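Local coordinates for conserved hypothetical protein (Thermoplasma acidophilum, PDB 1RLH) that is of unknown function but belongs to the adenosine-specific kinase family and may therefore bind adenosine or a related nucleotide, at residues Asn28-Ser34 / His93-Ile99; Ile46-His50 / Asn109-Cys114; Ser54-Ile58 / Asp72-Leu78; Ile120-Thr124 / Val141-Asp146. All blocks are in the same frame, centred on the assembly; numbering follows the deposited sequence.

Contact 1: Asn28-Ser34 / His93-Ile99; sequences NIIVGYS and HTFVILI
Seven backbone hydrogen bonds join Asn28-Ser34 to His93-Ile99 through the neighbouring antiparallel strands 28-34 and 94-99, the latter central in the five-stranded sheet. Asn28 with Ile99, Ile30 with Ile97 and Gly32 with Phe95 are the hydrogen-bonded pairs, each closed by two N-H...O bonds; Ile30 N meets Ile97 O at 2.8 Å. At the far end Ser34 N donates to His93 O at 2.9 Å, nearly straight, with 172° at the hydrogen.

The aromatic contact is a CH-pi one. Phe95 has CG placed between its own N and carbonyl carbon (chi1 65°), which swings the ring across to the partner strand, and Gly32 CA sits over one face, 3.8 Å from the ring centroid. Gly32 has no side chain, so its backbone CA meets the ring face directly.

Apolar contacts divide between the two faces. Ile29 and Leu98 lie side by side, CB of Ile29 3.5 Å from CD2 of Leu98, on the face packed by helix 76-89. Ile30 and Ile97 meet CB to CB at 4.1 Å on the face that helix 104-115 packs against. With backbone polar groups paired and hydrocarbon on both faces, the chemistry is that of strands buried between helix 76-89 and helix 104-115.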
loop_
_atom_site.group_PDB
_atom_site.type_symbol
_atom_site.label_atom_id
_atom_site.label_comp_id
_atom_site.label_asym_id
_atom_site.label_seq_id
_atom_site.Cartn_x
_atom_site.Cartn_y
_atom_site.Cartn_z
ATOM N N ASN A 28 -7.791 -5.459 -6.387
ATOM C CA ASN A 28 -6.482 -5.105 -6.911
ATOM C C ASN A 28 -5.881 -4.199 -5.856
ATOM O O ASN A 28 -6.568 -3.337 -5.312
ATOM C CB ASN A 28 -6.607 -4.347 -8.233
ATOM C CG ASN A 28 -7.243 -5.185 -9.319
ATOM O OD1 ASN A 28 -8.465 -5.198 -9.481
ATOM N ND2 ASN A 28 -6.417 -5.905 -10.055
ATOM N N ILE A 29 -4.601 -4.388 -5.571
ATOM C CA ILE A 29 -3.946 -3.589 -4.555
ATOM C C ILE A 29 -2.806 -2.746 -5.100
ATOM O O ILE A 29 -2.117 -3.137 -6.043
ATOM C CB ILE A 29 -3.401 -4.498 -3.421
ATOM C CG1 ILE A 29 -3.001 -3.653 -2.208
ATOM C CG2 ILE A 29 -2.198 -5.308 -3.921
ATOM C CD1 ILE A 29 -2.662 -4.509 -0.983
ATOM N N ILE A 30 -2.646 -1.567 -4.511
ATOM C CA ILE A 30 -1.562 -0.663 -4.859
ATOM C C ILE A 30 -0.913 -0.277 -3.534
ATOM O O ILE A 30 -1.592 0.174 -2.610
ATOM C CB ILE A 30 -2.054 0.634 -5.531
ATOM C CG1 ILE A 30 -2.789 0.317 -6.837
ATOM C CG2 ILE A 30 -0.855 1.544 -5.811
ATOM C CD1 ILE A 30 -3.545 1.503 -7.405
ATOM N N VAL A 31 0.394 -0.483 -3.432
ATOM C CA VAL A 31 1.124 -0.125 -2.223
ATOM C C VAL A 31 2.202 0.847 -2.669
ATOM O O VAL A 31 2.924 0.582 -3.625
ATOM C CB VAL A 31 1.785 -1.350 -1.554
ATOM C CG1 VAL A 31 2.474 -0.917 -0.266
ATOM C CG2 VAL A 31 0.726 -2.420 -1.250
ATOM N N GLY A 32 2.305 1.981 -1.992
ATOM C CA GLY A 32 3.309 2.947 -2.397
ATOM C C GLY A 32 3.831 3.833 -1.291
ATOM O O GLY A 32 3.482 3.670 -0.120
ATOM N N TYR A 33 4.680 4.773 -1.691
ATOM C CA TYR A 33 5.311 5.735 -0.792
ATOM C C TYR A 33 4.876 7.132 -1.239
ATOM O O TYR A 33 5.097 7.499 -2.390
ATOM C CB TYR A 33 6.835 5.607 -0.911
ATOM C CG TYR A 33 7.616 6.685 -0.194
ATOM C CD1 TYR A 33 7.675 6.724 1.199
ATOM C CD2 TYR A 33 8.274 7.683 -0.912
ATOM C CE1 TYR A 33 8.370 7.734 1.861
ATOM C CE2 TYR A 33 8.969 8.695 -0.263
ATOM C CZ TYR A 33 9.012 8.715 1.121
ATOM O OH TYR A 33 9.698 9.718 1.761
ATOM N N SER A 34 4.261 7.904 -0.346
ATOM C CA SER A 34 3.806 9.247 -0.700
ATOM C C SER A 34 4.933 10.280 -0.640
ATOM O O SER A 34 5.875 10.140 0.142
ATOM C CB SER A 34 2.666 9.678 0.231
ATOM O OG SER A 34 3.057 9.575 1.588
ATOM N N HIS A 93 4.531 7.123 5.837
ATOM C CA HIS A 93 4.244 7.543 4.469
ATOM C C HIS A 93 3.883 6.453 3.469
ATOM O O HIS A 93 3.910 6.668 2.257
ATOM C CB HIS A 93 5.384 8.424 3.950
ATOM C CG HIS A 93 5.358 9.810 4.521
ATOM N ND1 HIS A 93 6.429 10.673 4.451
ATOM C CD2 HIS A 93 4.375 10.484 5.167
ATOM C CE1 HIS A 93 6.111 11.817 5.030
ATOM N NE2 HIS A 93 4.869 11.728 5.472
ATOM N N THR A 94 3.531 5.282 3.983
ATOM C CA THR A 94 3.107 4.193 3.125
ATOM C C THR A 94 1.622 4.428 2.851
ATOM O O THR A 94 0.906 4.969 3.704
ATOM C CB THR A 94 3.203 2.822 3.833
ATOM O OG1 THR A 94 4.549 2.580 4.266
ATOM C CG2 THR A 94 2.752 1.710 2.891
ATOM N N PHE A 95 1.166 4.063 1.657
ATOM C CA PHE A 95 -0.255 4.144 1.359
ATOM C C PHE A 95 -0.643 2.825 0.704
ATOM O O PHE A 95 0.176 2.184 0.035
ATOM C CB PHE A 95 -0.616 5.368 0.488
ATOM C CG PHE A 95 -0.045 5.353 -0.905
ATOM C CD1 PHE A 95 -0.674 4.646 -1.927
ATOM C CD2 PHE A 95 1.081 6.107 -1.207
ATOM C CE1 PHE A 95 -0.195 4.697 -3.233
ATOM C CE2 PHE A 95 1.571 6.166 -2.516
ATOM C CZ PHE A 95 0.932 5.462 -3.528
ATOM N N VAL A 96 -1.871 2.391 0.962
ATOM C CA VAL A 96 -2.388 1.143 0.422
ATOM C C VAL A 96 -3.762 1.418 -0.159
ATOM O O VAL A 96 -4.614 2.003 0.505
ATOM C CB VAL A 96 -2.543 0.056 1.522
ATOM C CG1 VAL A 96 -3.215 -1.181 0.937
ATOM C CG2 VAL A 96 -1.176 -0.313 2.104
ATOM N N ILE A 97 -3.967 1.006 -1.403
ATOM C CA ILE A 97 -5.249 1.197 -2.064
ATOM C C ILE A 97 -5.758 -0.164 -2.531
ATOM O O ILE A 97 -4.992 -0.974 -3.048
ATOM C CB ILE A 97 -5.113 2.130 -3.294
ATOM C CG1 ILE A 97 -4.650 3.520 -2.856
ATOM C CG2 ILE A 97 -6.448 2.230 -4.025
ATOM C CD1 ILE A 97 -4.219 4.413 -4.016
ATOM N N LEU A 98 -7.041 -0.426 -2.310
ATOM C CA LEU A 98 -7.656 -1.676 -2.745
ATOM C C LEU A 98 -8.848 -1.293 -3.604
ATOM O O LEU A 98 -9.672 -0.480 -3.194
ATOM C CB LEU A 98 -8.111 -2.514 -1.547
ATOM C CG LEU A 98 -7.017 -3.315 -0.836
ATOM C CD1 LEU A 98 -7.567 -3.929 0.437
ATOM C CD2 LEU A 98 -6.497 -4.400 -1.766
ATOM N N ILE A 99 -8.927 -1.865 -4.801
ATOM C CA ILE A 99 -10.017 -1.558 -5.718
ATOM C C ILE A 99 -10.656 -2.830 -6.248
ATOM O O ILE A 99 -9.968 -3.756 -6.661
ATOM C CB ILE A 99 -9.521 -0.732 -6.925
ATOM C CG1 ILE A 99 -8.810 0.530 -6.438
ATOM C CG2 ILE A 99 -10.707 -0.352 -7.813
ATOM C CD1 ILE A 99 -8.056 1.275 -7.523
#

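Contact 2: Ile46-His50 / Asn109-Cys114; sequences IIRTH and NAVKMC
Residues Ile46-His50, which leave the end of helix 41-46, run beside helical residues Asn109-Cys114, the backbones coming nearest where the CA atoms of Ile47 and Ala110 stand 5.3 Å apart. No direct hydrogen bond crosses the gap, so side chains carry the contact.

The imidazole of His50 is held between two residues. Over one face lies CB of Asn109, 3.7 Å from the ring centroid in a CH-pi contact, and over the centre of the opposite face is OG1 of Thr49. Met113 approaches obliquely: CG is 3.2 Å from NE2 of His50, and the methionine chain, bent at chi2 (-59°) and chi3 (98°), brings SD to within 3.8 Å of the same nitrogen. One water ties the polar ends together, 2.8 Å from His50 ND1 and accepting from Asn109 ND2, which probably helps to fix the turn of the ring. The His50 carbonyl is engaged by the side-chain amide of Asn106.

Further along the helix the contact becomes hydrocarbon. Ile46 lays CG1 3.8 Å from CB of Met113, and its CD1 reaches the carbonyl of that residue. Ile47 sends CG2 to the sulfur of Cys114 at 4.0 Å, on the side where Cys114 also packs against Phe95 and Ile97. The loop after helix 41-46 thus packs on helix 104-115, which lies through Ala110 and Cys114 on one face of the antiparallel sheet in an alpha/beta fold.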
loop_
_atom_site.group_PDB
_atom_site.type_symbol
_atom_site.label_atom_id
_atom_site.label_comp_id
_atom_site.label_asym_id
_atom_site.label_seq_id
_atom_site.Cartn_x
_atom_site.Cartn_y
_atom_site.Cartn_z
ATOM N N ILE A 46 -7.150 12.421 -5.946
ATOM C CA ILE A 46 -6.423 12.166 -7.181
ATOM C C ILE A 46 -6.906 10.917 -7.917
ATOM O O ILE A 46 -6.792 10.833 -9.140
ATOM C CB ILE A 46 -4.899 12.067 -6.921
ATOM C CG1 ILE A 46 -4.138 12.303 -8.226
ATOM C CG2 ILE A 46 -4.545 10.705 -6.348
ATOM C CD1 ILE A 46 -2.649 12.489 -8.043
ATOM N N ILE A 47 -7.456 9.955 -7.183
ATOM C CA ILE A 47 -7.946 8.729 -7.808
ATOM C C ILE A 47 -9.469 8.674 -7.838
ATOM O O ILE A 47 -10.051 7.714 -8.346
ATOM C CB ILE A 47 -7.458 7.466 -7.062
ATOM C CG1 ILE A 47 -8.165 7.356 -5.710
ATOM C CG2 ILE A 47 -5.946 7.514 -6.882
ATOM C CD1 ILE A 47 -7.938 6.034 -5.003
ATOM N N ARG A 48 -10.112 9.701 -7.294
ATOM C CA ARG A 48 -11.568 9.736 -7.238
ATOM C C ARG A 48 -12.243 9.518 -8.590
ATOM O O ARG A 48 -13.136 8.682 -8.710
ATOM C CB ARG A 48 -12.044 11.062 -6.640
ATOM C CG ARG A 48 -13.417 10.968 -5.994
ATOM C CD ARG A 48 -13.870 12.303 -5.422
ATOM N NE ARG A 48 -14.800 12.134 -4.304
ATOM C CZ ARG A 48 -15.950 11.472 -4.367
ATOM N NH1 ARG A 48 -16.333 10.904 -5.501
ATOM N NH2 ARG A 48 -16.722 11.377 -3.292
ATOM N N THR A 49 -11.815 10.263 -9.604
ATOM C CA THR A 49 -12.406 10.153 -10.935
ATOM C C THR A 49 -12.165 8.807 -11.608
ATOM O O THR A 49 -12.874 8.441 -12.546
ATOM C CB THR A 49 -11.879 11.254 -11.876
ATOM O OG1 THR A 49 -10.470 11.082 -12.075
ATOM C CG2 THR A 49 -12.139 12.627 -11.280
ATOM N N HIS A 50 -11.173 8.064 -11.128
ATOM C CA HIS A 50 -10.849 6.766 -11.712
ATOM C C HIS A 50 -11.545 5.597 -11.021
ATOM O O HIS A 50 -11.657 4.509 -11.585
ATOM C CB HIS A 50 -9.335 6.569 -11.691
ATOM C CG HIS A 50 -8.587 7.650 -12.407
ATOM N ND1 HIS A 50 -8.727 7.876 -13.760
ATOM C CD2 HIS A 50 -7.734 8.597 -11.952
ATOM C CE1 HIS A 50 -7.992 8.918 -14.107
ATOM N NE2 HIS A 50 -7.380 9.374 -13.030
ATOM N N ASN A 109 -4.964 3.778 -14.522
ATOM C CA ASN A 109 -4.954 5.228 -14.348
ATOM C C ASN A 109 -4.799 5.612 -12.882
ATOM O O ASN A 109 -4.163 6.613 -12.562
ATOM C CB ASN A 109 -6.229 5.857 -14.919
ATOM C CG ASN A 109 -6.213 5.923 -16.433
ATOM O OD1 ASN A 109 -5.149 6.011 -17.049
ATOM N ND2 ASN A 109 -7.393 5.901 -17.042
ATOM N N ALA A 110 -5.386 4.818 -11.993
ATOM C CA ALA A 110 -5.273 5.086 -10.565
ATOM C C ALA A 110 -3.793 5.024 -10.190
ATOM O O ALA A 110 -3.293 5.858 -9.430
ATOM C CB ALA A 110 -6.060 4.049 -9.774
ATOM N N VAL A 111 -3.092 4.032 -10.736
ATOM C CA VAL A 111 -1.669 3.868 -10.453
ATOM C C VAL A 111 -0.879 5.044 -11.013
ATOM O O VAL A 111 -0.031 5.614 -10.322
ATOM C CB VAL A 111 -1.112 2.563 -11.061
ATOM C CG1 VAL A 111 0.388 2.466 -10.801
ATOM C CG2 VAL A 111 -1.825 1.369 -10.460
ATOM N N LYS A 112 -1.159 5.409 -12.263
ATOM C CA LYS A 112 -0.467 6.529 -12.897
ATOM C C LYS A 112 -0.646 7.796 -12.073
ATOM O O LYS A 112 0.288 8.580 -11.909
ATOM C CB LYS A 112 -1.009 6.779 -14.311
ATOM C CG LYS A 112 -0.736 5.674 -15.314
ATOM C CD LYS A 112 -1.311 6.053 -16.677
ATOM C CE LYS A 112 -1.035 4.991 -17.728
ATOM N NZ LYS A 112 0.424 4.832 -17.975
ATOM N N MET A 113 -1.854 8.002 -11.562
ATOM C CA MET A 113 -2.134 9.184 -10.759
ATOM C C MET A 113 -1.353 9.155 -9.451
ATOM O O MET A 113 -0.869 10.187 -8.992
ATOM C CB MET A 113 -3.632 9.296 -10.481
ATOM C CG MET A 113 -4.464 9.560 -11.732
ATOM S SD MET A 113 -3.986 11.086 -12.581
ATOM C CE MET A 113 -2.911 10.445 -13.871
ATOM N N CYS A 114 -1.224 7.974 -8.854
ATOM C CA CYS A 114 -0.475 7.851 -7.609
ATOM C C CYS A 114 0.991 8.178 -7.865
ATOM O O CYS A 114 1.672 8.719 -6.997
ATOM C CB CYS A 114 -0.593 6.437 -7.043
ATOM S SG CYS A 114 -2.215 6.049 -6.344
HETATM O O HOH W 1 -9.731 5.932 -15.490
#

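Contact 3: Ser54-Ile58 / Asp72-Leu78; sequences SKYGI and DGNDDDL
Tyr56 lays its ring over Gly73, whose CA stands 3.9 Å from the ring centroid and 22° off the normal, a CH-pi contact on one face. Placing CG between the backbone N and the carbonyl carbon (chi1 80°) turns the ring across the neighbouring strand, and its hydroxyl is engaged by the side-chain amide of Asn44. Gly73 itself adopts backbone angles that only glycine accommodates easily.

Asn74 grips the start of strand 55-61 with both ends of its amide. ND2 donates to Ser54 O at 3.0 Å, with that oxygen close to the amide plane, while OD1 accepts from Tyr56 N at 2.8 Å, the donor tilted from the carbonyl plane. Because the backbone N of Asn74 also donates to Tyr56 O, three bonds hold this one residue to Ser54 and Tyr56.

The two strands form a beta hairpin at the edge of the five-stranded sheet, with Ile58 and Asp72 as a hydrogen-bonded pair: Ile58 N reaches Asp72 O at 2.8 Å and Asp72 N returns to Ile58 O. Beyond the hairpin Asp75 is the N-cap of helix 76-89, its OD1 accepting from Leu78 N at 2.8 Å. The first turn of that helix then sends CD1 of Leu78 to within 3.3 Å of Lys55 O. The Lys55 and Asp75 side chains cross at about a right angle, CB of Lys55 3.9 Å from OD2 of Asp75.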
loop_
_atom_site.group_PDB
_atom_site.type_symbol
_atom_site.label_atom_id
_atom_site.label_comp_id
_atom_site.label_asym_id
_atom_site.label_seq_id
_atom_site.Cartn_x
_atom_site.Cartn_y
_atom_site.Cartn_z
ATOM N N SER A 54 -16.915 1.896 -8.910
ATOM C CA SER A 54 -16.238 0.753 -8.312
ATOM C C SER A 54 -16.195 0.891 -6.796
ATOM O O SER A 54 -16.550 1.932 -6.244
ATOM C CB SER A 54 -14.811 0.640 -8.845
ATOM O OG SER A 54 -13.987 1.653 -8.297
ATOM N N LYS A 55 -15.772 -0.175 -6.126
ATOM C CA LYS A 55 -15.658 -0.174 -4.675
ATOM C C LYS A 55 -14.175 -0.047 -4.366
ATOM O O LYS A 55 -13.347 -0.698 -5.003
ATOM C CB LYS A 55 -16.211 -1.478 -4.093
ATOM C CG LYS A 55 -17.698 -1.683 -4.341
ATOM C CD LYS A 55 -18.522 -0.583 -3.689
ATOM C CE LYS A 55 -20.012 -0.784 -3.932
ATOM N NZ LYS A 55 -20.826 0.287 -3.288
ATOM N N TYR A 56 -13.833 0.790 -3.395
ATOM C CA TYR A 56 -12.428 0.981 -3.070
ATOM C C TYR A 56 -12.197 1.377 -1.624
ATOM O O TYR A 56 -13.127 1.708 -0.888
ATOM C CB TYR A 56 -11.830 2.058 -3.982
ATOM C CG TYR A 56 -12.150 3.474 -3.548
ATOM C CD1 TYR A 56 -11.222 4.230 -2.825
ATOM C CD2 TYR A 56 -13.391 4.049 -3.830
ATOM C CE1 TYR A 56 -11.523 5.524 -2.394
ATOM C CE2 TYR A 56 -13.700 5.343 -3.401
ATOM C CZ TYR A 56 -12.762 6.073 -2.686
ATOM O OH TYR A 56 -13.067 7.351 -2.265
ATOM N N GLY A 57 -10.930 1.341 -1.238
ATOM C CA GLY A 57 -10.535 1.718 0.099
ATOM C C GLY A 57 -9.126 2.267 -0.002
ATOM O O GLY A 57 -8.378 1.886 -0.908
ATOM N N ILE A 58 -8.771 3.174 0.899
ATOM C CA ILE A 58 -7.435 3.753 0.916
ATOM C C ILE A 58 -6.945 3.852 2.352
ATOM O O ILE A 58 -7.685 4.279 3.236
ATOM C CB ILE A 58 -7.402 5.185 0.341
ATOM C CG1 ILE A 58 -8.022 5.221 -1.053
ATOM C CG2 ILE A 58 -5.956 5.675 0.281
ATOM C CD1 ILE A 58 -8.137 6.626 -1.623
ATOM N N ASP A 72 -10.060 6.265 3.779
ATOM C CA ASP A 72 -11.197 6.765 3.015
ATOM C C ASP A 72 -11.639 5.599 2.137
ATOM O O ASP A 72 -10.912 4.616 1.994
ATOM C CB ASP A 72 -10.796 7.956 2.135
ATOM C CG ASP A 72 -11.079 9.302 2.794
ATOM O OD1 ASP A 72 -12.244 9.554 3.165
ATOM O OD2 ASP A 72 -10.138 10.116 2.933
ATOM N N GLY A 73 -12.827 5.704 1.554
ATOM C CA GLY A 73 -13.320 4.634 0.707
ATOM C C GLY A 73 -14.831 4.542 0.734
ATOM O O GLY A 73 -15.489 5.314 1.431
ATOM N N ASN A 74 -15.384 3.598 -0.023
ATOM C CA ASN A 74 -16.831 3.419 -0.079
ATOM C C ASN A 74 -17.223 1.965 0.161
ATOM O O ASN A 74 -18.343 1.558 -0.137
ATOM C CB ASN A 74 -17.368 3.872 -1.438
ATOM C CG ASN A 74 -16.794 3.071 -2.590
ATOM O OD1 ASN A 74 -16.149 2.039 -2.386
ATOM N ND2 ASN A 74 -17.031 3.538 -3.810
ATOM N N ASP A 75 -16.289 1.185 0.692
ATOM C CA ASP A 75 -16.533 -0.221 0.977
ATOM C C ASP A 75 -15.851 -0.564 2.293
ATOM O O ASP A 75 -14.628 -0.476 2.410
ATOM C CB ASP A 75 -15.981 -1.092 -0.156
ATOM C CG ASP A 75 -16.246 -2.568 0.057
ATOM O OD1 ASP A 75 -15.597 -3.177 0.932
ATOM O OD2 ASP A 75 -17.110 -3.123 -0.651
ATOM N N ASP A 76 -16.648 -0.951 3.284
ATOM C CA ASP A 76 -16.125 -1.283 4.603
ATOM C C ASP A 76 -15.078 -2.387 4.613
ATOM O O ASP A 76 -14.072 -2.279 5.313
ATOM C CB ASP A 76 -17.271 -1.654 5.549
ATOM C CG ASP A 76 -18.111 -0.453 5.934
ATOM O OD1 ASP A 76 -17.524 0.571 6.340
ATOM O OD2 ASP A 76 -19.354 -0.531 5.838
ATOM N N ASP A 77 -15.310 -3.447 3.845
ATOM C CA ASP A 77 -14.363 -4.553 3.795
ATOM C C ASP A 77 -13.022 -4.128 3.209
ATOM O O ASP A 77 -11.971 -4.536 3.702
ATOM C CB ASP A 77 -14.933 -5.714 2.977
ATOM C CG ASP A 77 -16.209 -6.276 3.572
ATOM O OD1 ASP A 77 -16.224 -6.561 4.789
ATOM O OD2 ASP A 77 -17.194 -6.437 2.822
ATOM N N LEU A 78 -13.055 -3.315 2.158
ATOM C CA LEU A 78 -11.819 -2.852 1.532
ATOM C C LEU A 78 -11.092 -1.857 2.431
ATOM O O LEU A 78 -9.862 -1.883 2.537
ATOM C CB LEU A 78 -12.110 -2.211 0.173
ATOM C CG LEU A 78 -12.738 -3.131 -0.876
ATOM C CD1 LEU A 78 -12.836 -2.396 -2.206
ATOM C CD2 LEU A 78 -11.898 -4.386 -1.030
#

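Contact 4: Ile120-Thr124 / Val141-Asp146; sequences IFAAT and VLGVID
Thr124 OG1 donates to Asp146 OD1 at 2.9 Å, meeting the carboxylate on its syn side and 19° out of its plane. The two side chains come from opposite directions, each with its outer group anti to the backbone N, which extends hydroxyl and carboxylate into the gap. The same threonine oxygen also accepts from Asn126 N, so it has two polar partners.

Strands 122-124 and 141-146 run nearly parallel, 16° between their directions, but their axes stay 8.6 Å apart. They belong to different sheets: the first is part of outermost strand 118-124 of the five-stranded sheet, the second of strand 139-146 at an edge of the three-stranded one. Strands 118-124 and 139-146 each carry a classic beta bulge, at Phe121-Ala122 opposite Val31 and at Leu142-Gly143 opposite Ile131.

The remaining contacts are mainly made by hydrocarbon groups. Val141 drives CG1 straight onto the face of the Phe121 ring, 3.6 Å from the centroid and only 5° off the normal. Val144 straddles the Phe121 carbonyl, with CG1 and CG2 both near its oxygen, and CG1 also lies 4.1 Å from CB of Ala122. A bound sodium ion lies about 6 Å from the side chain of Phe121.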
loop_
_atom_site.group_PDB
_atom_site.type_symbol
_atom_site.label_atom_id
_atom_site.label_comp_id
_atom_site.label_asym_id
_atom_site.label_seq_id
_atom_site.Cartn_x
_atom_site.Cartn_y
_atom_site.Cartn_z
ATOM N N ILE A 120 5.693 3.800 -6.447
ATOM C CA ILE A 120 4.937 2.555 -6.342
ATOM C C ILE A 120 5.793 1.380 -5.868
ATOM O O ILE A 120 6.874 1.145 -6.402
ATOM C CB ILE A 120 4.299 2.186 -7.712
ATOM C CG1 ILE A 120 3.439 3.350 -8.223
ATOM C CG2 ILE A 120 3.461 0.910 -7.578
ATOM C CD1 ILE A 120 2.363 3.816 -7.259
ATOM N N PHE A 121 5.304 0.652 -4.863
ATOM C CA PHE A 121 6.002 -0.523 -4.339
ATOM C C PHE A 121 5.395 -1.767 -4.984
ATOM O O PHE A 121 6.104 -2.713 -5.325
ATOM C CB PHE A 121 5.840 -0.630 -2.820
ATOM C CG PHE A 121 6.628 0.392 -2.043
ATOM C CD1 PHE A 121 6.043 1.074 -0.981
ATOM C CD2 PHE A 121 7.959 0.653 -2.353
ATOM C CE1 PHE A 121 6.773 2.003 -0.237
ATOM C CE2 PHE A 121 8.696 1.580 -1.614
ATOM C CZ PHE A 121 8.102 2.253 -0.557
ATOM N N ALA A 122 4.073 -1.750 -5.139
ATOM C CA ALA A 122 3.347 -2.864 -5.748
ATOM C C ALA A 122 2.043 -2.390 -6.385
ATOM O O ALA A 122 1.453 -1.406 -5.963
ATOM C CB ALA A 122 3.042 -3.930 -4.707
ATOM N N ALA A 123 1.609 -3.118 -7.406
ATOM C CA ALA A 123 0.377 -2.826 -8.129
ATOM C C ALA A 123 0.055 -4.184 -8.725
ATOM O O ALA A 123 0.612 -4.562 -9.755
ATOM C CB ALA A 123 0.646 -1.797 -9.222
ATOM N N THR A 124 -0.839 -4.928 -8.081
ATOM C CA THR A 124 -1.116 -6.277 -8.550
ATOM C C THR A 124 -2.388 -6.869 -7.959
ATOM O O THR A 124 -2.994 -6.297 -7.058
ATOM C CB THR A 124 0.067 -7.201 -8.150
ATOM O OG1 THR A 124 -0.138 -8.523 -8.655
ATOM C CG2 THR A 124 0.189 -7.267 -6.618
ATOM N N VAL A 141 9.927 0.253 3.904
ATOM C CA VAL A 141 9.608 -0.751 2.895
ATOM C C VAL A 141 10.802 -0.970 1.969
ATOM O O VAL A 141 11.266 -0.035 1.316
ATOM C CB VAL A 141 8.386 -0.313 2.065
ATOM C CG1 VAL A 141 8.106 -1.326 0.967
ATOM C CG2 VAL A 141 7.174 -0.169 2.983
ATOM N N LEU A 142 11.285 -2.210 1.910
ATOM C CA LEU A 142 12.443 -2.545 1.087
ATOM C C LEU A 142 12.105 -3.163 -0.263
ATOM O O LEU A 142 12.950 -3.211 -1.148
ATOM C CB LEU A 142 13.364 -3.514 1.838
ATOM C CG LEU A 142 13.805 -3.146 3.258
ATOM C CD1 LEU A 142 14.876 -4.144 3.694
ATOM C CD2 LEU A 142 14.353 -1.725 3.305
ATOM N N GLY A 143 10.884 -3.663 -0.414
ATOM C CA GLY A 143 10.512 -4.278 -1.673
ATOM C C GLY A 143 9.309 -5.170 -1.483
ATOM O O GLY A 143 8.729 -5.208 -0.401
ATOM N N VAL A 144 8.930 -5.888 -2.529
ATOM C CA VAL A 144 7.766 -6.753 -2.445
ATOM C C VAL A 144 7.969 -8.067 -3.179
ATOM O O VAL A 144 8.842 -8.184 -4.038
ATOM C CB VAL A 144 6.517 -6.060 -3.055
ATOM C CG1 VAL A 144 6.367 -4.650 -2.498
ATOM C CG2 VAL A 144 6.635 -6.015 -4.572
ATOM N N ILE A 145 7.161 -9.059 -2.812
ATOM C CA ILE A 145 7.170 -10.358 -3.475
ATOM C C ILE A 145 5.806 -10.383 -4.143
ATOM O O ILE A 145 4.791 -10.642 -3.489
ATOM C CB ILE A 145 7.229 -11.538 -2.491
ATOM C CG1 ILE A 145 8.358 -11.343 -1.481
ATOM C CG2 ILE A 145 7.440 -12.836 -3.279
ATOM C CD1 ILE A 145 9.734 -11.446 -2.066
ATOM N N ASP A 146 5.789 -10.088 -5.439
ATOM C CA ASP A 146 4.557 -10.036 -6.209
ATOM C C ASP A 146 4.380 -11.345 -6.968
ATOM O O ASP A 146 5.062 -11.596 -7.953
ATOM C CB ASP A 146 4.625 -8.863 -7.194
ATOM C CG ASP A 146 3.330 -8.656 -7.963
ATOM O OD1 ASP A 146 2.454 -9.553 -7.939
ATOM O OD2 ASP A 146 3.197 -7.590 -8.604
#

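Of the contact segments, 28-34 comes first and pairs with 94-100, closing contact 1, a loop of nearly sixty residues. Within that loop the chain makes the hairpin and helix start of contact 3, closing 13 residues, and its strand 55-61 then flanks 94-100. Contact 2 opens inside the same loop, at 46-50, but closes beyond it on helix 104-115, so contacts 1 and 2 cross while contact 3 sits within both. Contact 4 follows in series: strand 118-124 pairs with 28-34 and packs against strand 139-146, closing a 16-residue loop that holds strand 128-134. Together the four tie the five-stranded sheet to its helices and to the three-stranded sheet.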